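Local atomic coordinates of transposon Tn7 transposition protein tnsA (PDB entry 1T0F), a protein that acts with TnsB as the Tn7 transposase, a metal-dependent, restriction enzyme-like endonuclease that makes the 5'-strand breaks during transposition. Residues K103-R108 / L146-L151; V14-R19 / D111-T116; P90-Q95 / W156-I161; E22-G27 / W35-E40. All blocks are in the same frame, centred on the assembly; numbering follows the deposited sequence.

Contact 1 (K103-R108 / L146-L151); sequences KHPVIR and LEKLEL. With MLA (malonic acid), chain F.
CD of the P105 ring meets L151 CD1 at 3.6 Å, the ring and the leucine end facing each other from the loop and from the helix. L151 places its CG beside its own backbone N (chi1 -70°) and then extends, which carries CD1 out to the ring. K148, one turn earlier on the helix, approaches the same proline differently. Its chain runs past the ring in the opposite direction, so that CD lies 3.9 Å from P105 CG and methylene packs alongside methylene. A rigid ring suits this place because it offers two apolar corners, CG and CD, one to each helix residue.

Beyond the ring, the bend of K148 at chi3 (-70°) brings NZ to a malonate ion, probably from the crystallisation liquor; NZ gives O3B of the malonate a weak bond of 3.3 Å. The other carboxylate is held more firmly, V106 N donating to malonate O1B over 3.0 Å at 162°. I107 CD1 rests against the malonate carbons, and R144 NE also bonds the ion. This pocket lies close to the catalytic centre, the K148 side chain being about 5 Å from that of the active-site K135. Elsewhere on the border, one water accepts from K103 N at 2.9 Å and donates weakly to E147 OE2.

The contact sets strand 106-107 and the loop leading into it, part of a helix-turn-helix assigned by similarity, against helix 143-159. Helix 90-100 closes over L151 through I96, A97 and S100, and another protein's chain packs on L146 and L149.

Contact 2 (V14-R19 / D111-T116); sequences VQIARR and DQVMST
I16 of helix 13-21 packs on the segment 111-116 with both ends of its branched side chain. The methyl CG2 lies 3.9 Å from CG2 of V113, the two side chains passing one another head to tail, and the far end, CD1, comes to 3.5 Å from the carbonyl oxygen of D111. The branch explains the double reach: with CG1 beside the backbone N (chi1 -70°) and CG2 anti to it, one arm faces the valine while the other runs on toward D111. Valine suits its place too, because its short branched side chain presents CG2 to I16 directly from the extended backbone.

This is the tight part, and it is small, about 121 Å² in all. I16 is buried here, whereas V113 remains partly exposed. The rest of the helix is looser and solvent-facing: V14, A17 and R18 are exposed, and the polar character comes from Q15, R18 and R19. R19 folds back along its own helix, its NH1 giving Q15 O a weak bond of 3.4 Å that arrives in the plane of the guanidinium. The edge of the R18 guanidinium is set over the face of R19's, two like charges close together; E22, in a salt bridge with R18, probably eases the cost.

Beyond I16, V113 also touches P90 at the start of helix 90-100 and the ring of W35. Helix 13-21 thus lies over the loop that enters strand 115-122 of the PDDEXK-clan nuclease sheet, the strand carrying the active-site D117; M114 bonds the backbone of L88, and T116 that of F86 in strand 79-87.

Contact 3 (P90-Q95 / W156-I161); sequences PSDTRQ and WQQKQI
D92 and K159 form a salt bridge between two helices, with NZ of the lysine donating to OD2 of the aspartate over 3.3 Å. The ammonium arrives steeply from above the carboxylate, 68° out of its plane, as the two side chains cross obliquely. Beside it, Q158 brings its amide oxygen OE1 to 3.8 Å from D92 OD1, the carboxylate and amide planes turned 74° apart. That is simple proximity of two oxygens, with the lysine supplying the attraction.

The side chains are positioned by their helices. The nearest CA atoms, those of D92 and Q158, are 9.4 Å apart, so long side chains must bridge the gap from helix 143-159 to a short acidic one. Q158 reaches straight out, extended beyond CG, but K159 has to bend, at chi2 (-68°) and again at chi4, before NZ is brought round to the carboxylate. The helix ends just there: Q160 takes a positive phi in a Schellman motif, with I161 N bonded to W156 O and Q160 N to Q157 O. Y155, one turn back, touches D92 and lies in a cation-pi relation to K159, giving the ammonium a second partner.

With an alanine in place of D92, the K159 ammonium would probably be left without its carboxylate mate and freer to swing toward solvent. Lying at the surface and covering only about 90 Å², this charged tie between helices 90-100 and 143-159 is likely to be modest in strength, because water competes for both groups, and the long, out-of-plane approach may weaken it further.

Contact 4 (E22-G27 / W35-E40); sequences EGRGQG and WLTVQE
Over one face of the R24 guanidinium lies the methyl CG2 of T37, 3.7 Å from NH1, the two side chains crossing at about a right angle; the carbonyl oxygen of W35 approaches the same group obliquely. The indole of W35 is likewise met obliquely, by R24 CB at 3.7 Å from CE3. The setting is a loop just after the Schellman motif that ends helix 13-21, where a type II beta turn from G23 to Q26 swings the chain against W35-E40. Glycine fits at G23 and G25, both with positive phi, and at G25 a CB would also strike the preceding carbonyl oxygen.

R24 extends from CG to NE past the tryptophan, CB packing on the ring and CD set against the W35 carbonyl oxygen, while its charged end reaches E22, whose OE1 accepts from NE at 2.8 Å in a salt bridge. NH1 also bonds P34 O. An alanine here is likely to leave E22 with R18 alone of these two arginines, P34 O without this donor and the T37 methyl uncovered. W35 packs further on V113 and R19. E40 OE1 takes two donors from one residue: T37 N at 2.7 Å, nearly along the C-O axis, and T37 OG1 at 2.8 Å.

None of the four contacts is fully buried; contacts 1, 2 and 4 each set one buried residue (L151, I16, W35) against partly exposed ones, whereas contact 3 lies at the surface. The chemistry follows: mainly apolar touches join the segments of contacts 1 and 2, with a malonate and a water at the rim of contact 1, contact 4 mixes an arginine with a tryptophan and a threonine methyl, and contact 3 rests on charge. Contacts 1 and 3 both use helix 143-159, one near its middle and one at its end. Contact 2 touches all the others: Q112 bonds to H104 and P105, T116 to W156, and V113 packs on W35. Contact 4 is nested within the chain loop that contact 2 closes.

Contact 1 (K103-R108 / L146-L151)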
# COMPACT_ATOMS: atom_id res chain seq x y z
N LYS A 103 16.58 -8.82 -18.85
CA LYS A 103 15.52 -9.56 -19.53
C LYS A 103 14.19 -9.03 -18.99
O LYS A 103 13.94 -9.09 -17.78
CB LYS A 103 15.63 -11.06 -19.22
CG LYS A 103 14.48 -11.90 -19.76
CD LYS A 103 14.77 -12.46 -21.16
CE LYS A 103 15.01 -11.37 -22.18
NZ LYS A 103 15.29 -11.95 -23.54
N HIS A 104 13.34 -8.52 -19.86
CA HIS A 104 12.05 -8.00 -19.42
C HIS A 104 11.20 -9.12 -18.79
O HIS A 104 11.24 -10.26 -19.25
CB HIS A 104 11.29 -7.39 -20.60
CG HIS A 104 10.00 -6.73 -20.21
ND1 HIS A 104 9.88 -5.36 -20.10
CD2 HIS A 104 8.80 -7.24 -19.87
CE1 HIS A 104 8.65 -5.06 -19.72
NE2 HIS A 104 7.97 -6.19 -19.57
N PRO A 105 10.45 -8.80 -17.72
CA PRO A 105 9.59 -9.77 -17.05
C PRO A 105 8.73 -10.53 -18.05
O PRO A 105 8.06 -9.93 -18.90
CB PRO A 105 8.76 -8.90 -16.11
CG PRO A 105 9.78 -7.88 -15.67
CD PRO A 105 10.47 -7.52 -16.98
N VAL A 106 8.75 -11.85 -17.96
CA VAL A 106 7.99 -12.68 -18.88
C VAL A 106 7.59 -14.00 -18.23
O VAL A 106 8.35 -14.56 -17.43
CB VAL A 106 8.82 -12.96 -20.16
CG1 VAL A 106 10.16 -13.58 -19.79
CG2 VAL A 106 8.06 -13.89 -21.12
N ILE A 107 6.40 -14.48 -18.56
CA ILE A 107 5.89 -15.75 -18.05
C ILE A 107 5.36 -16.54 -19.25
O ILE A 107 4.50 -16.07 -19.98
CB ILE A 107 4.74 -15.54 -17.06
CG1 ILE A 107 5.23 -14.77 -15.83
CG2 ILE A 107 4.17 -16.89 -16.64
CD1 ILE A 107 6.22 -15.53 -14.99
N ARG A 108 5.89 -17.75 -19.43
CA ARG A 108 5.49 -18.61 -20.54
C ARG A 108 5.51 -17.87 -21.87
O ARG A 108 4.55 -17.92 -22.63
CB ARG A 108 4.10 -19.19 -20.29
CG ARG A 108 3.96 -19.91 -18.96
CD ARG A 108 2.83 -20.93 -19.00
NE ARG A 108 3.24 -22.13 -19.72
CZ ARG A 108 2.53 -22.70 -20.69
NH1 ARG A 108 1.37 -22.18 -21.07
NH2 ARG A 108 2.99 -23.80 -21.28
N LEU A 146 16.16 -7.49 -7.78
CA LEU A 146 16.93 -6.28 -8.01
C LEU A 146 16.88 -5.85 -9.48
O LEU A 146 16.84 -4.66 -9.77
CB LEU A 146 18.39 -6.48 -7.57
CG LEU A 146 18.67 -6.61 -6.06
CD1 LEU A 146 20.15 -6.87 -5.83
CD2 LEU A 146 18.24 -5.32 -5.33
N GLU A 147 16.88 -6.81 -10.40
CA GLU A 147 16.81 -6.44 -11.82
C GLU A 147 15.47 -5.77 -12.12
O GLU A 147 15.41 -4.76 -12.82
CB GLU A 147 16.94 -7.67 -12.74
CG GLU A 147 18.28 -8.36 -12.71
CD GLU A 147 18.35 -9.47 -13.76
OE1 GLU A 147 17.39 -10.25 -13.87
OE2 GLU A 147 19.37 -9.55 -14.47
N LYS A 148 14.39 -6.34 -11.59
CA LYS A 148 13.07 -5.77 -11.84
C LYS A 148 12.91 -4.42 -11.16
O LYS A 148 12.24 -3.53 -11.68
CB LYS A 148 11.98 -6.74 -11.38
CG LYS A 148 11.87 -7.96 -12.31
CD LYS A 148 10.66 -8.82 -11.99
CE LYS A 148 10.83 -9.56 -10.68
NZ LYS A 148 9.59 -10.32 -10.33
N LEU A 149 13.55 -4.25 -10.01
CA LEU A 149 13.50 -2.97 -9.32
C LEU A 149 14.27 -1.93 -10.13
O LEU A 149 13.88 -0.77 -10.18
CB LEU A 149 14.09 -3.10 -7.91
CG LEU A 149 13.24 -3.85 -6.89
CD1 LEU A 149 14.06 -4.09 -5.61
CD2 LEU A 149 11.97 -3.04 -6.57
N GLU A 150 15.37 -2.34 -10.77
CA GLU A 150 16.14 -1.39 -11.58
C GLU A 150 15.31 -0.93 -12.78
O GLU A 150 15.35 0.25 -13.15
CB GLU A 150 17.46 -2.04 -12.05
CG GLU A 150 18.33 -1.17 -12.95
CD GLU A 150 18.73 0.16 -12.33
OE1 GLU A 150 18.61 0.33 -11.09
OE2 GLU A 150 19.20 1.03 -13.09
N LEU A 151 14.56 -1.84 -13.38
CA LEU A 151 13.72 -1.46 -14.52
C LEU A 151 12.72 -0.40 -14.06
O LEU A 151 12.51 0.62 -14.72
CB LEU A 151 12.93 -2.67 -15.04
CG LEU A 151 13.71 -3.78 -15.76
CD1 LEU A 151 12.74 -4.88 -16.17
CD2 LEU A 151 14.43 -3.20 -16.98
C1 MLA F . 10.22 -12.70 -14.31
O1A MLA F . 11.04 -12.48 -13.48
O1B MLA F . 10.45 -12.55 -15.62
C2 MLA F . 8.79 -13.19 -14.05
C3 MLA F . 8.51 -13.75 -12.66
O3A MLA F . 8.73 -14.87 -12.31
O3B MLA F . 7.99 -12.82 -11.83
O HOH W 1 17.89 -10.49 -16.87

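Contact 2 (V14-R19 / D111-T116)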
# COMPACT_ATOMS: atom_id res chain seq x y z
N VAL A 14 -4.14 -12.37 -24.18
CA VAL A 14 -5.54 -11.95 -24.25
C VAL A 14 -5.99 -11.31 -22.93
O VAL A 14 -6.76 -10.36 -22.94
CB VAL A 14 -6.48 -13.12 -24.59
CG1 VAL A 14 -6.17 -13.65 -25.98
CG2 VAL A 14 -6.35 -14.23 -23.55
N GLN A 15 -5.50 -11.85 -21.81
CA GLN A 15 -5.86 -11.30 -20.50
C GLN A 15 -5.34 -9.87 -20.38
O GLN A 15 -6.01 -8.99 -19.83
CB GLN A 15 -5.25 -12.15 -19.39
CG GLN A 15 -5.95 -13.48 -19.14
CD GLN A 15 -5.31 -14.25 -18.00
OE1 GLN A 15 -4.13 -14.57 -18.04
NE2 GLN A 15 -6.10 -14.56 -16.98
N ILE A 16 -4.13 -9.65 -20.88
CA ILE A 16 -3.51 -8.34 -20.84
C ILE A 16 -4.31 -7.36 -21.70
O ILE A 16 -4.73 -6.31 -21.22
CB ILE A 16 -2.05 -8.40 -21.34
CG1 ILE A 16 -1.19 -9.14 -20.32
CG2 ILE A 16 -1.51 -7.00 -21.61
CD1 ILE A 16 0.25 -9.35 -20.75
N ALA A 17 -4.53 -7.73 -22.96
CA ALA A 17 -5.28 -6.88 -23.88
C ALA A 17 -6.66 -6.56 -23.31
O ALA A 17 -7.15 -5.44 -23.43
CB ALA A 17 -5.42 -7.58 -25.23
N ARG A 18 -7.28 -7.56 -22.70
CA ARG A 18 -8.61 -7.40 -22.12
C ARG A 18 -8.60 -6.41 -20.96
O ARG A 18 -9.51 -5.58 -20.84
CB ARG A 18 -9.12 -8.77 -21.65
CG ARG A 18 -10.34 -8.74 -20.75
CD ARG A 18 -9.93 -8.74 -19.28
NE ARG A 18 -11.05 -9.01 -18.39
CZ ARG A 18 -10.94 -9.17 -17.07
NH1 ARG A 18 -9.75 -9.10 -16.49
NH2 ARG A 18 -12.02 -9.42 -16.34
N ARG A 19 -7.58 -6.48 -20.12
CA ARG A 19 -7.48 -5.58 -18.98
C ARG A 19 -7.21 -4.16 -19.46
O ARG A 19 -7.70 -3.19 -18.86
CB ARG A 19 -6.38 -6.05 -18.02
CG ARG A 19 -6.79 -7.31 -17.28
CD ARG A 19 -5.78 -7.73 -16.22
NE ARG A 19 -6.39 -8.65 -15.26
CZ ARG A 19 -6.95 -9.82 -15.58
NH1 ARG A 19 -6.98 -10.23 -16.85
NH2 ARG A 19 -7.49 -10.58 -14.64
N ASP A 111 5.40 -11.40 -22.35
CA ASP A 111 5.96 -10.28 -21.59
C ASP A 111 4.86 -9.80 -20.66
O ASP A 111 3.71 -9.62 -21.08
CB ASP A 111 6.40 -9.15 -22.52
CG ASP A 111 7.75 -9.43 -23.17
OD1 ASP A 111 8.37 -10.48 -22.89
OD2 ASP A 111 8.21 -8.57 -23.96
N GLN A 112 5.21 -9.61 -19.40
CA GLN A 112 4.24 -9.18 -18.40
C GLN A 112 4.23 -7.67 -18.21
O GLN A 112 5.24 -7.00 -18.42
CB GLN A 112 4.53 -9.87 -17.06
CG GLN A 112 4.41 -11.39 -17.10
CD GLN A 112 3.01 -11.87 -17.45
OE1 GLN A 112 2.08 -11.75 -16.65
NE2 GLN A 112 2.85 -12.40 -18.65
N VAL A 113 3.08 -7.15 -17.81
CA VAL A 113 2.96 -5.72 -17.56
C VAL A 113 3.47 -5.50 -16.14
O VAL A 113 2.99 -6.13 -15.20
CB VAL A 113 1.50 -5.25 -17.63
CG1 VAL A 113 1.40 -3.78 -17.20
CG2 VAL A 113 0.96 -5.43 -19.05
N MET A 114 4.46 -4.63 -16.00
CA MET A 114 5.02 -4.33 -14.68
C MET A 114 4.10 -3.33 -13.98
O MET A 114 3.36 -2.59 -14.63
CB MET A 114 6.42 -3.74 -14.83
CG MET A 114 7.42 -4.69 -15.45
SD MET A 114 9.07 -4.00 -15.55
CE MET A 114 9.57 -4.13 -13.80
N SER A 115 4.14 -3.32 -12.65
CA SER A 115 3.31 -2.39 -11.89
C SER A 115 4.05 -1.89 -10.64
O SER A 115 4.90 -2.58 -10.09
CB SER A 115 1.98 -3.04 -11.49
OG SER A 115 2.15 -4.14 -10.62
N THR A 116 3.72 -0.66 -10.24
CA THR A 116 4.32 -0.05 -9.06
C THR A 116 3.21 -0.10 -8.01
O THR A 116 2.07 0.27 -8.28
CB THR A 116 4.75 1.40 -9.36
OG1 THR A 116 5.89 1.37 -10.22
CG2 THR A 116 5.13 2.14 -8.07

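Contact 3 (P90-Q95 / W156-I161)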
# COMPACT_ATOMS: atom_id res chain seq x y z
N PRO A 90 4.08 -0.76 -21.14
CA PRO A 90 4.89 -1.84 -21.72
C PRO A 90 5.94 -1.39 -22.74
O PRO A 90 7.08 -1.85 -22.71
CB PRO A 90 3.85 -2.77 -22.32
CG PRO A 90 2.70 -2.63 -21.38
CD PRO A 90 2.65 -1.12 -21.17
N SER A 91 5.56 -0.50 -23.65
CA SER A 91 6.52 -0.04 -24.65
C SER A 91 7.71 0.65 -23.98
O SER A 91 8.84 0.54 -24.47
CB SER A 91 5.84 0.91 -25.65
OG SER A 91 5.29 2.06 -25.03
N ASP A 92 7.47 1.33 -22.87
CA ASP A 92 8.56 1.99 -22.15
C ASP A 92 9.42 0.97 -21.41
O ASP A 92 10.64 1.01 -21.50
CB ASP A 92 8.04 3.03 -21.15
CG ASP A 92 7.60 4.33 -21.81
OD1 ASP A 92 8.26 4.78 -22.77
OD2 ASP A 92 6.59 4.91 -21.35
N THR A 93 8.79 0.06 -20.67
CA THR A 93 9.59 -0.92 -19.93
C THR A 93 10.33 -1.86 -20.90
O THR A 93 11.43 -2.34 -20.60
CB THR A 93 8.74 -1.74 -18.93
OG1 THR A 93 7.73 -2.48 -19.61
CG2 THR A 93 8.08 -0.79 -17.91
N ARG A 94 9.74 -2.10 -22.06
CA ARG A 94 10.37 -2.95 -23.07
C ARG A 94 11.69 -2.32 -23.49
O ARG A 94 12.73 -2.99 -23.53
CB ARG A 94 9.44 -3.09 -24.28
CG ARG A 94 10.10 -3.70 -25.51
CD ARG A 94 10.33 -5.19 -25.34
NE ARG A 94 11.16 -5.73 -26.42
CZ ARG A 94 11.56 -7.00 -26.49
NH1 ARG A 94 11.21 -7.87 -25.55
NH2 ARG A 94 12.32 -7.39 -27.51
N GLN A 95 11.66 -1.03 -23.80
CA GLN A 95 12.86 -0.31 -24.23
C GLN A 95 13.88 -0.17 -23.11
O GLN A 95 15.08 -0.24 -23.35
CB GLN A 95 12.48 1.08 -24.75
CG GLN A 95 13.64 1.86 -25.38
CD GLN A 95 14.24 1.13 -26.58
OE1 GLN A 95 13.53 0.79 -27.53
NE2 GLN A 95 15.55 0.90 -26.54
N TRP A 156 10.50 5.38 -13.63
CA TRP A 156 10.11 6.62 -12.96
C TRP A 156 11.15 7.73 -13.09
O TRP A 156 10.80 8.91 -13.12
CB TRP A 156 9.78 6.31 -11.50
CG TRP A 156 8.56 5.48 -11.39
CD1 TRP A 156 8.48 4.18 -11.00
CD2 TRP A 156 7.22 5.87 -11.73
NE1 TRP A 156 7.18 3.73 -11.08
CE2 TRP A 156 6.39 4.75 -11.52
CE3 TRP A 156 6.65 7.07 -12.19
CZ2 TRP A 156 5.02 4.79 -11.76
CZ3 TRP A 156 5.29 7.10 -12.43
CH2 TRP A 156 4.48 5.97 -12.21
N GLN A 157 12.43 7.36 -13.17
CA GLN A 157 13.45 8.39 -13.34
C GLN A 157 13.20 9.10 -14.66
O GLN A 157 13.33 10.32 -14.77
CB GLN A 157 14.85 7.78 -13.34
CG GLN A 157 15.91 8.75 -13.81
CD GLN A 157 17.30 8.15 -13.83
OE1 GLN A 157 17.91 7.96 -12.78
NE2 GLN A 157 17.80 7.84 -15.01
N GLN A 158 12.82 8.31 -15.66
CA GLN A 158 12.52 8.81 -17.00
C GLN A 158 11.34 9.80 -16.92
O GLN A 158 11.33 10.82 -17.60
CB GLN A 158 12.15 7.63 -17.90
CG GLN A 158 12.23 7.89 -19.39
CD GLN A 158 12.00 6.61 -20.18
OE1 GLN A 158 10.85 6.21 -20.43
NE2 GLN A 158 13.08 5.94 -20.56
N LYS A 159 10.35 9.47 -16.09
CA LYS A 159 9.16 10.31 -15.91
C LYS A 159 9.41 11.48 -14.95
O LYS A 159 8.53 12.33 -14.76
CB LYS A 159 8.01 9.47 -15.35
CG LYS A 159 7.57 8.31 -16.23
CD LYS A 159 6.91 8.80 -17.51
CE LYS A 159 6.35 7.64 -18.32
NZ LYS A 159 7.41 6.66 -18.70
N GLN A 160 10.60 11.52 -14.36
CA GLN A 160 10.98 12.58 -13.43
C GLN A 160 10.08 12.61 -12.18
O GLN A 160 9.82 13.66 -11.59
CB GLN A 160 10.97 13.92 -14.15
CG GLN A 160 11.92 13.95 -15.34
CD GLN A 160 12.05 15.32 -15.97
OE1 GLN A 160 12.50 16.27 -15.33
NE2 GLN A 160 11.66 15.43 -17.24
N ILE A 161 9.62 11.42 -11.78
CA ILE A 161 8.78 11.28 -10.60
C ILE A 161 9.57 10.49 -9.55
O ILE A 161 10.06 9.40 -9.82
CB ILE A 161 7.48 10.52 -10.94
CG1 ILE A 161 6.61 11.38 -11.87
CG2 ILE A 161 6.74 10.15 -9.66
CD1 ILE A 161 5.36 10.69 -12.35

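Contact 4 (E22-G27 / W35-E40)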
# COMPACT_ATOMS: atom_id res chain seq x y z
N GLU A 22 -10.61 -2.68 -20.55
CA GLU A 22 -11.46 -2.24 -19.45
C GLU A 22 -10.84 -1.04 -18.75
O GLU A 22 -11.30 -0.60 -17.70
CB GLU A 22 -11.71 -3.38 -18.46
CG GLU A 22 -10.47 -4.14 -18.02
CD GLU A 22 -10.81 -5.34 -17.14
OE1 GLU A 22 -9.88 -6.10 -16.80
OE2 GLU A 22 -12.00 -5.52 -16.79
N GLY A 23 -9.79 -0.50 -19.36
CA GLY A 23 -9.11 0.67 -18.83
C GLY A 23 -8.46 0.56 -17.47
O GLY A 23 -8.48 1.52 -16.70
N ARG A 24 -7.88 -0.59 -17.15
CA ARG A 24 -7.21 -0.73 -15.86
C ARG A 24 -5.96 0.13 -15.86
O ARG A 24 -5.24 0.19 -16.86
CB ARG A 24 -6.85 -2.19 -15.58
CG ARG A 24 -8.04 -3.03 -15.18
CD ARG A 24 -7.63 -4.44 -14.81
NE ARG A 24 -8.77 -5.21 -14.34
CZ ARG A 24 -9.41 -4.99 -13.19
NH1 ARG A 24 -9.01 -4.01 -12.39
NH2 ARG A 24 -10.46 -5.73 -12.86
N GLY A 25 -5.70 0.81 -14.75
CA GLY A 25 -4.53 1.67 -14.67
C GLY A 25 -4.89 3.10 -15.03
O GLY A 25 -4.09 4.02 -14.80
N GLN A 26 -6.07 3.30 -15.60
CA GLN A 26 -6.50 4.65 -15.99
C GLN A 26 -7.45 5.27 -14.98
O GLN A 26 -8.03 4.59 -14.14
CB GLN A 26 -7.20 4.62 -17.35
CG GLN A 26 -6.32 4.15 -18.50
CD GLN A 26 -7.09 4.08 -19.80
OE1 GLN A 26 -7.52 5.10 -20.35
NE2 GLN A 26 -7.29 2.86 -20.31
N GLY A 27 -7.61 6.59 -15.08
CA GLY A 27 -8.50 7.30 -14.18
C GLY A 27 -7.81 7.84 -12.95
O GLY A 27 -6.68 7.48 -12.65
N TRP A 35 -4.43 -2.10 -11.79
CA TRP A 35 -4.07 -3.10 -12.79
C TRP A 35 -4.24 -4.50 -12.19
O TRP A 35 -4.78 -5.39 -12.84
CB TRP A 35 -2.62 -2.89 -13.25
CG TRP A 35 -2.14 -3.95 -14.21
CD1 TRP A 35 -1.26 -4.96 -13.95
CD2 TRP A 35 -2.54 -4.11 -15.58
NE1 TRP A 35 -1.08 -5.74 -15.07
CE2 TRP A 35 -1.86 -5.24 -16.08
CE3 TRP A 35 -3.41 -3.41 -16.43
CZ2 TRP A 35 -2.02 -5.69 -17.40
CZ3 TRP A 35 -3.56 -3.85 -17.74
CH2 TRP A 35 -2.87 -4.98 -18.21
N LEU A 36 -3.79 -4.68 -10.95
CA LEU A 36 -3.92 -5.95 -10.25
C LEU A 36 -5.00 -5.87 -9.19
O LEU A 36 -5.20 -4.82 -8.58
CB LEU A 36 -2.60 -6.32 -9.57
CG LEU A 36 -1.31 -6.38 -10.39
CD1 LEU A 36 -0.14 -6.67 -9.46
CD2 LEU A 36 -1.42 -7.46 -11.47
N THR A 37 -5.69 -6.98 -8.95
CA THR A 37 -6.74 -7.05 -7.94
C THR A 37 -6.35 -8.12 -6.94
O THR A 37 -5.38 -8.85 -7.15
CB THR A 37 -8.10 -7.43 -8.57
OG1 THR A 37 -8.06 -8.80 -8.99
CG2 THR A 37 -8.39 -6.55 -9.77
N VAL A 38 -7.09 -8.22 -5.83
CA VAL A 38 -6.78 -9.22 -4.82
C VAL A 38 -6.84 -10.64 -5.40
O VAL A 38 -6.37 -11.60 -4.78
CB VAL A 38 -7.75 -9.13 -3.62
CG1 VAL A 38 -7.59 -7.78 -2.92
CG2 VAL A 38 -9.19 -9.33 -4.09
N GLN A 39 -7.43 -10.77 -6.59
CA GLN A 39 -7.53 -12.07 -7.25
C GLN A 39 -6.14 -12.50 -7.71
O GLN A 39 -5.87 -13.69 -7.86
CB GLN A 39 -8.45 -11.99 -8.46
CG GLN A 39 -9.89 -11.59 -8.13
CD GLN A 39 -10.58 -12.58 -7.21
OE1 GLN A 39 -10.24 -12.71 -6.04
NE2 GLN A 39 -11.57 -13.29 -7.75
N GLU A 40 -5.26 -11.53 -7.93
CA GLU A 40 -3.89 -11.82 -8.36
C GLU A 40 -2.91 -11.91 -7.19
O GLU A 40 -1.70 -11.82 -7.38
CB GLU A 40 -3.40 -10.74 -9.34
CG GLU A 40 -3.97 -10.85 -10.74
CD GLU A 40 -5.42 -10.42 -10.84
OE1 GLU A 40 -5.72 -9.25 -10.50
OE2 GLU A 40 -6.26 -11.24 -11.27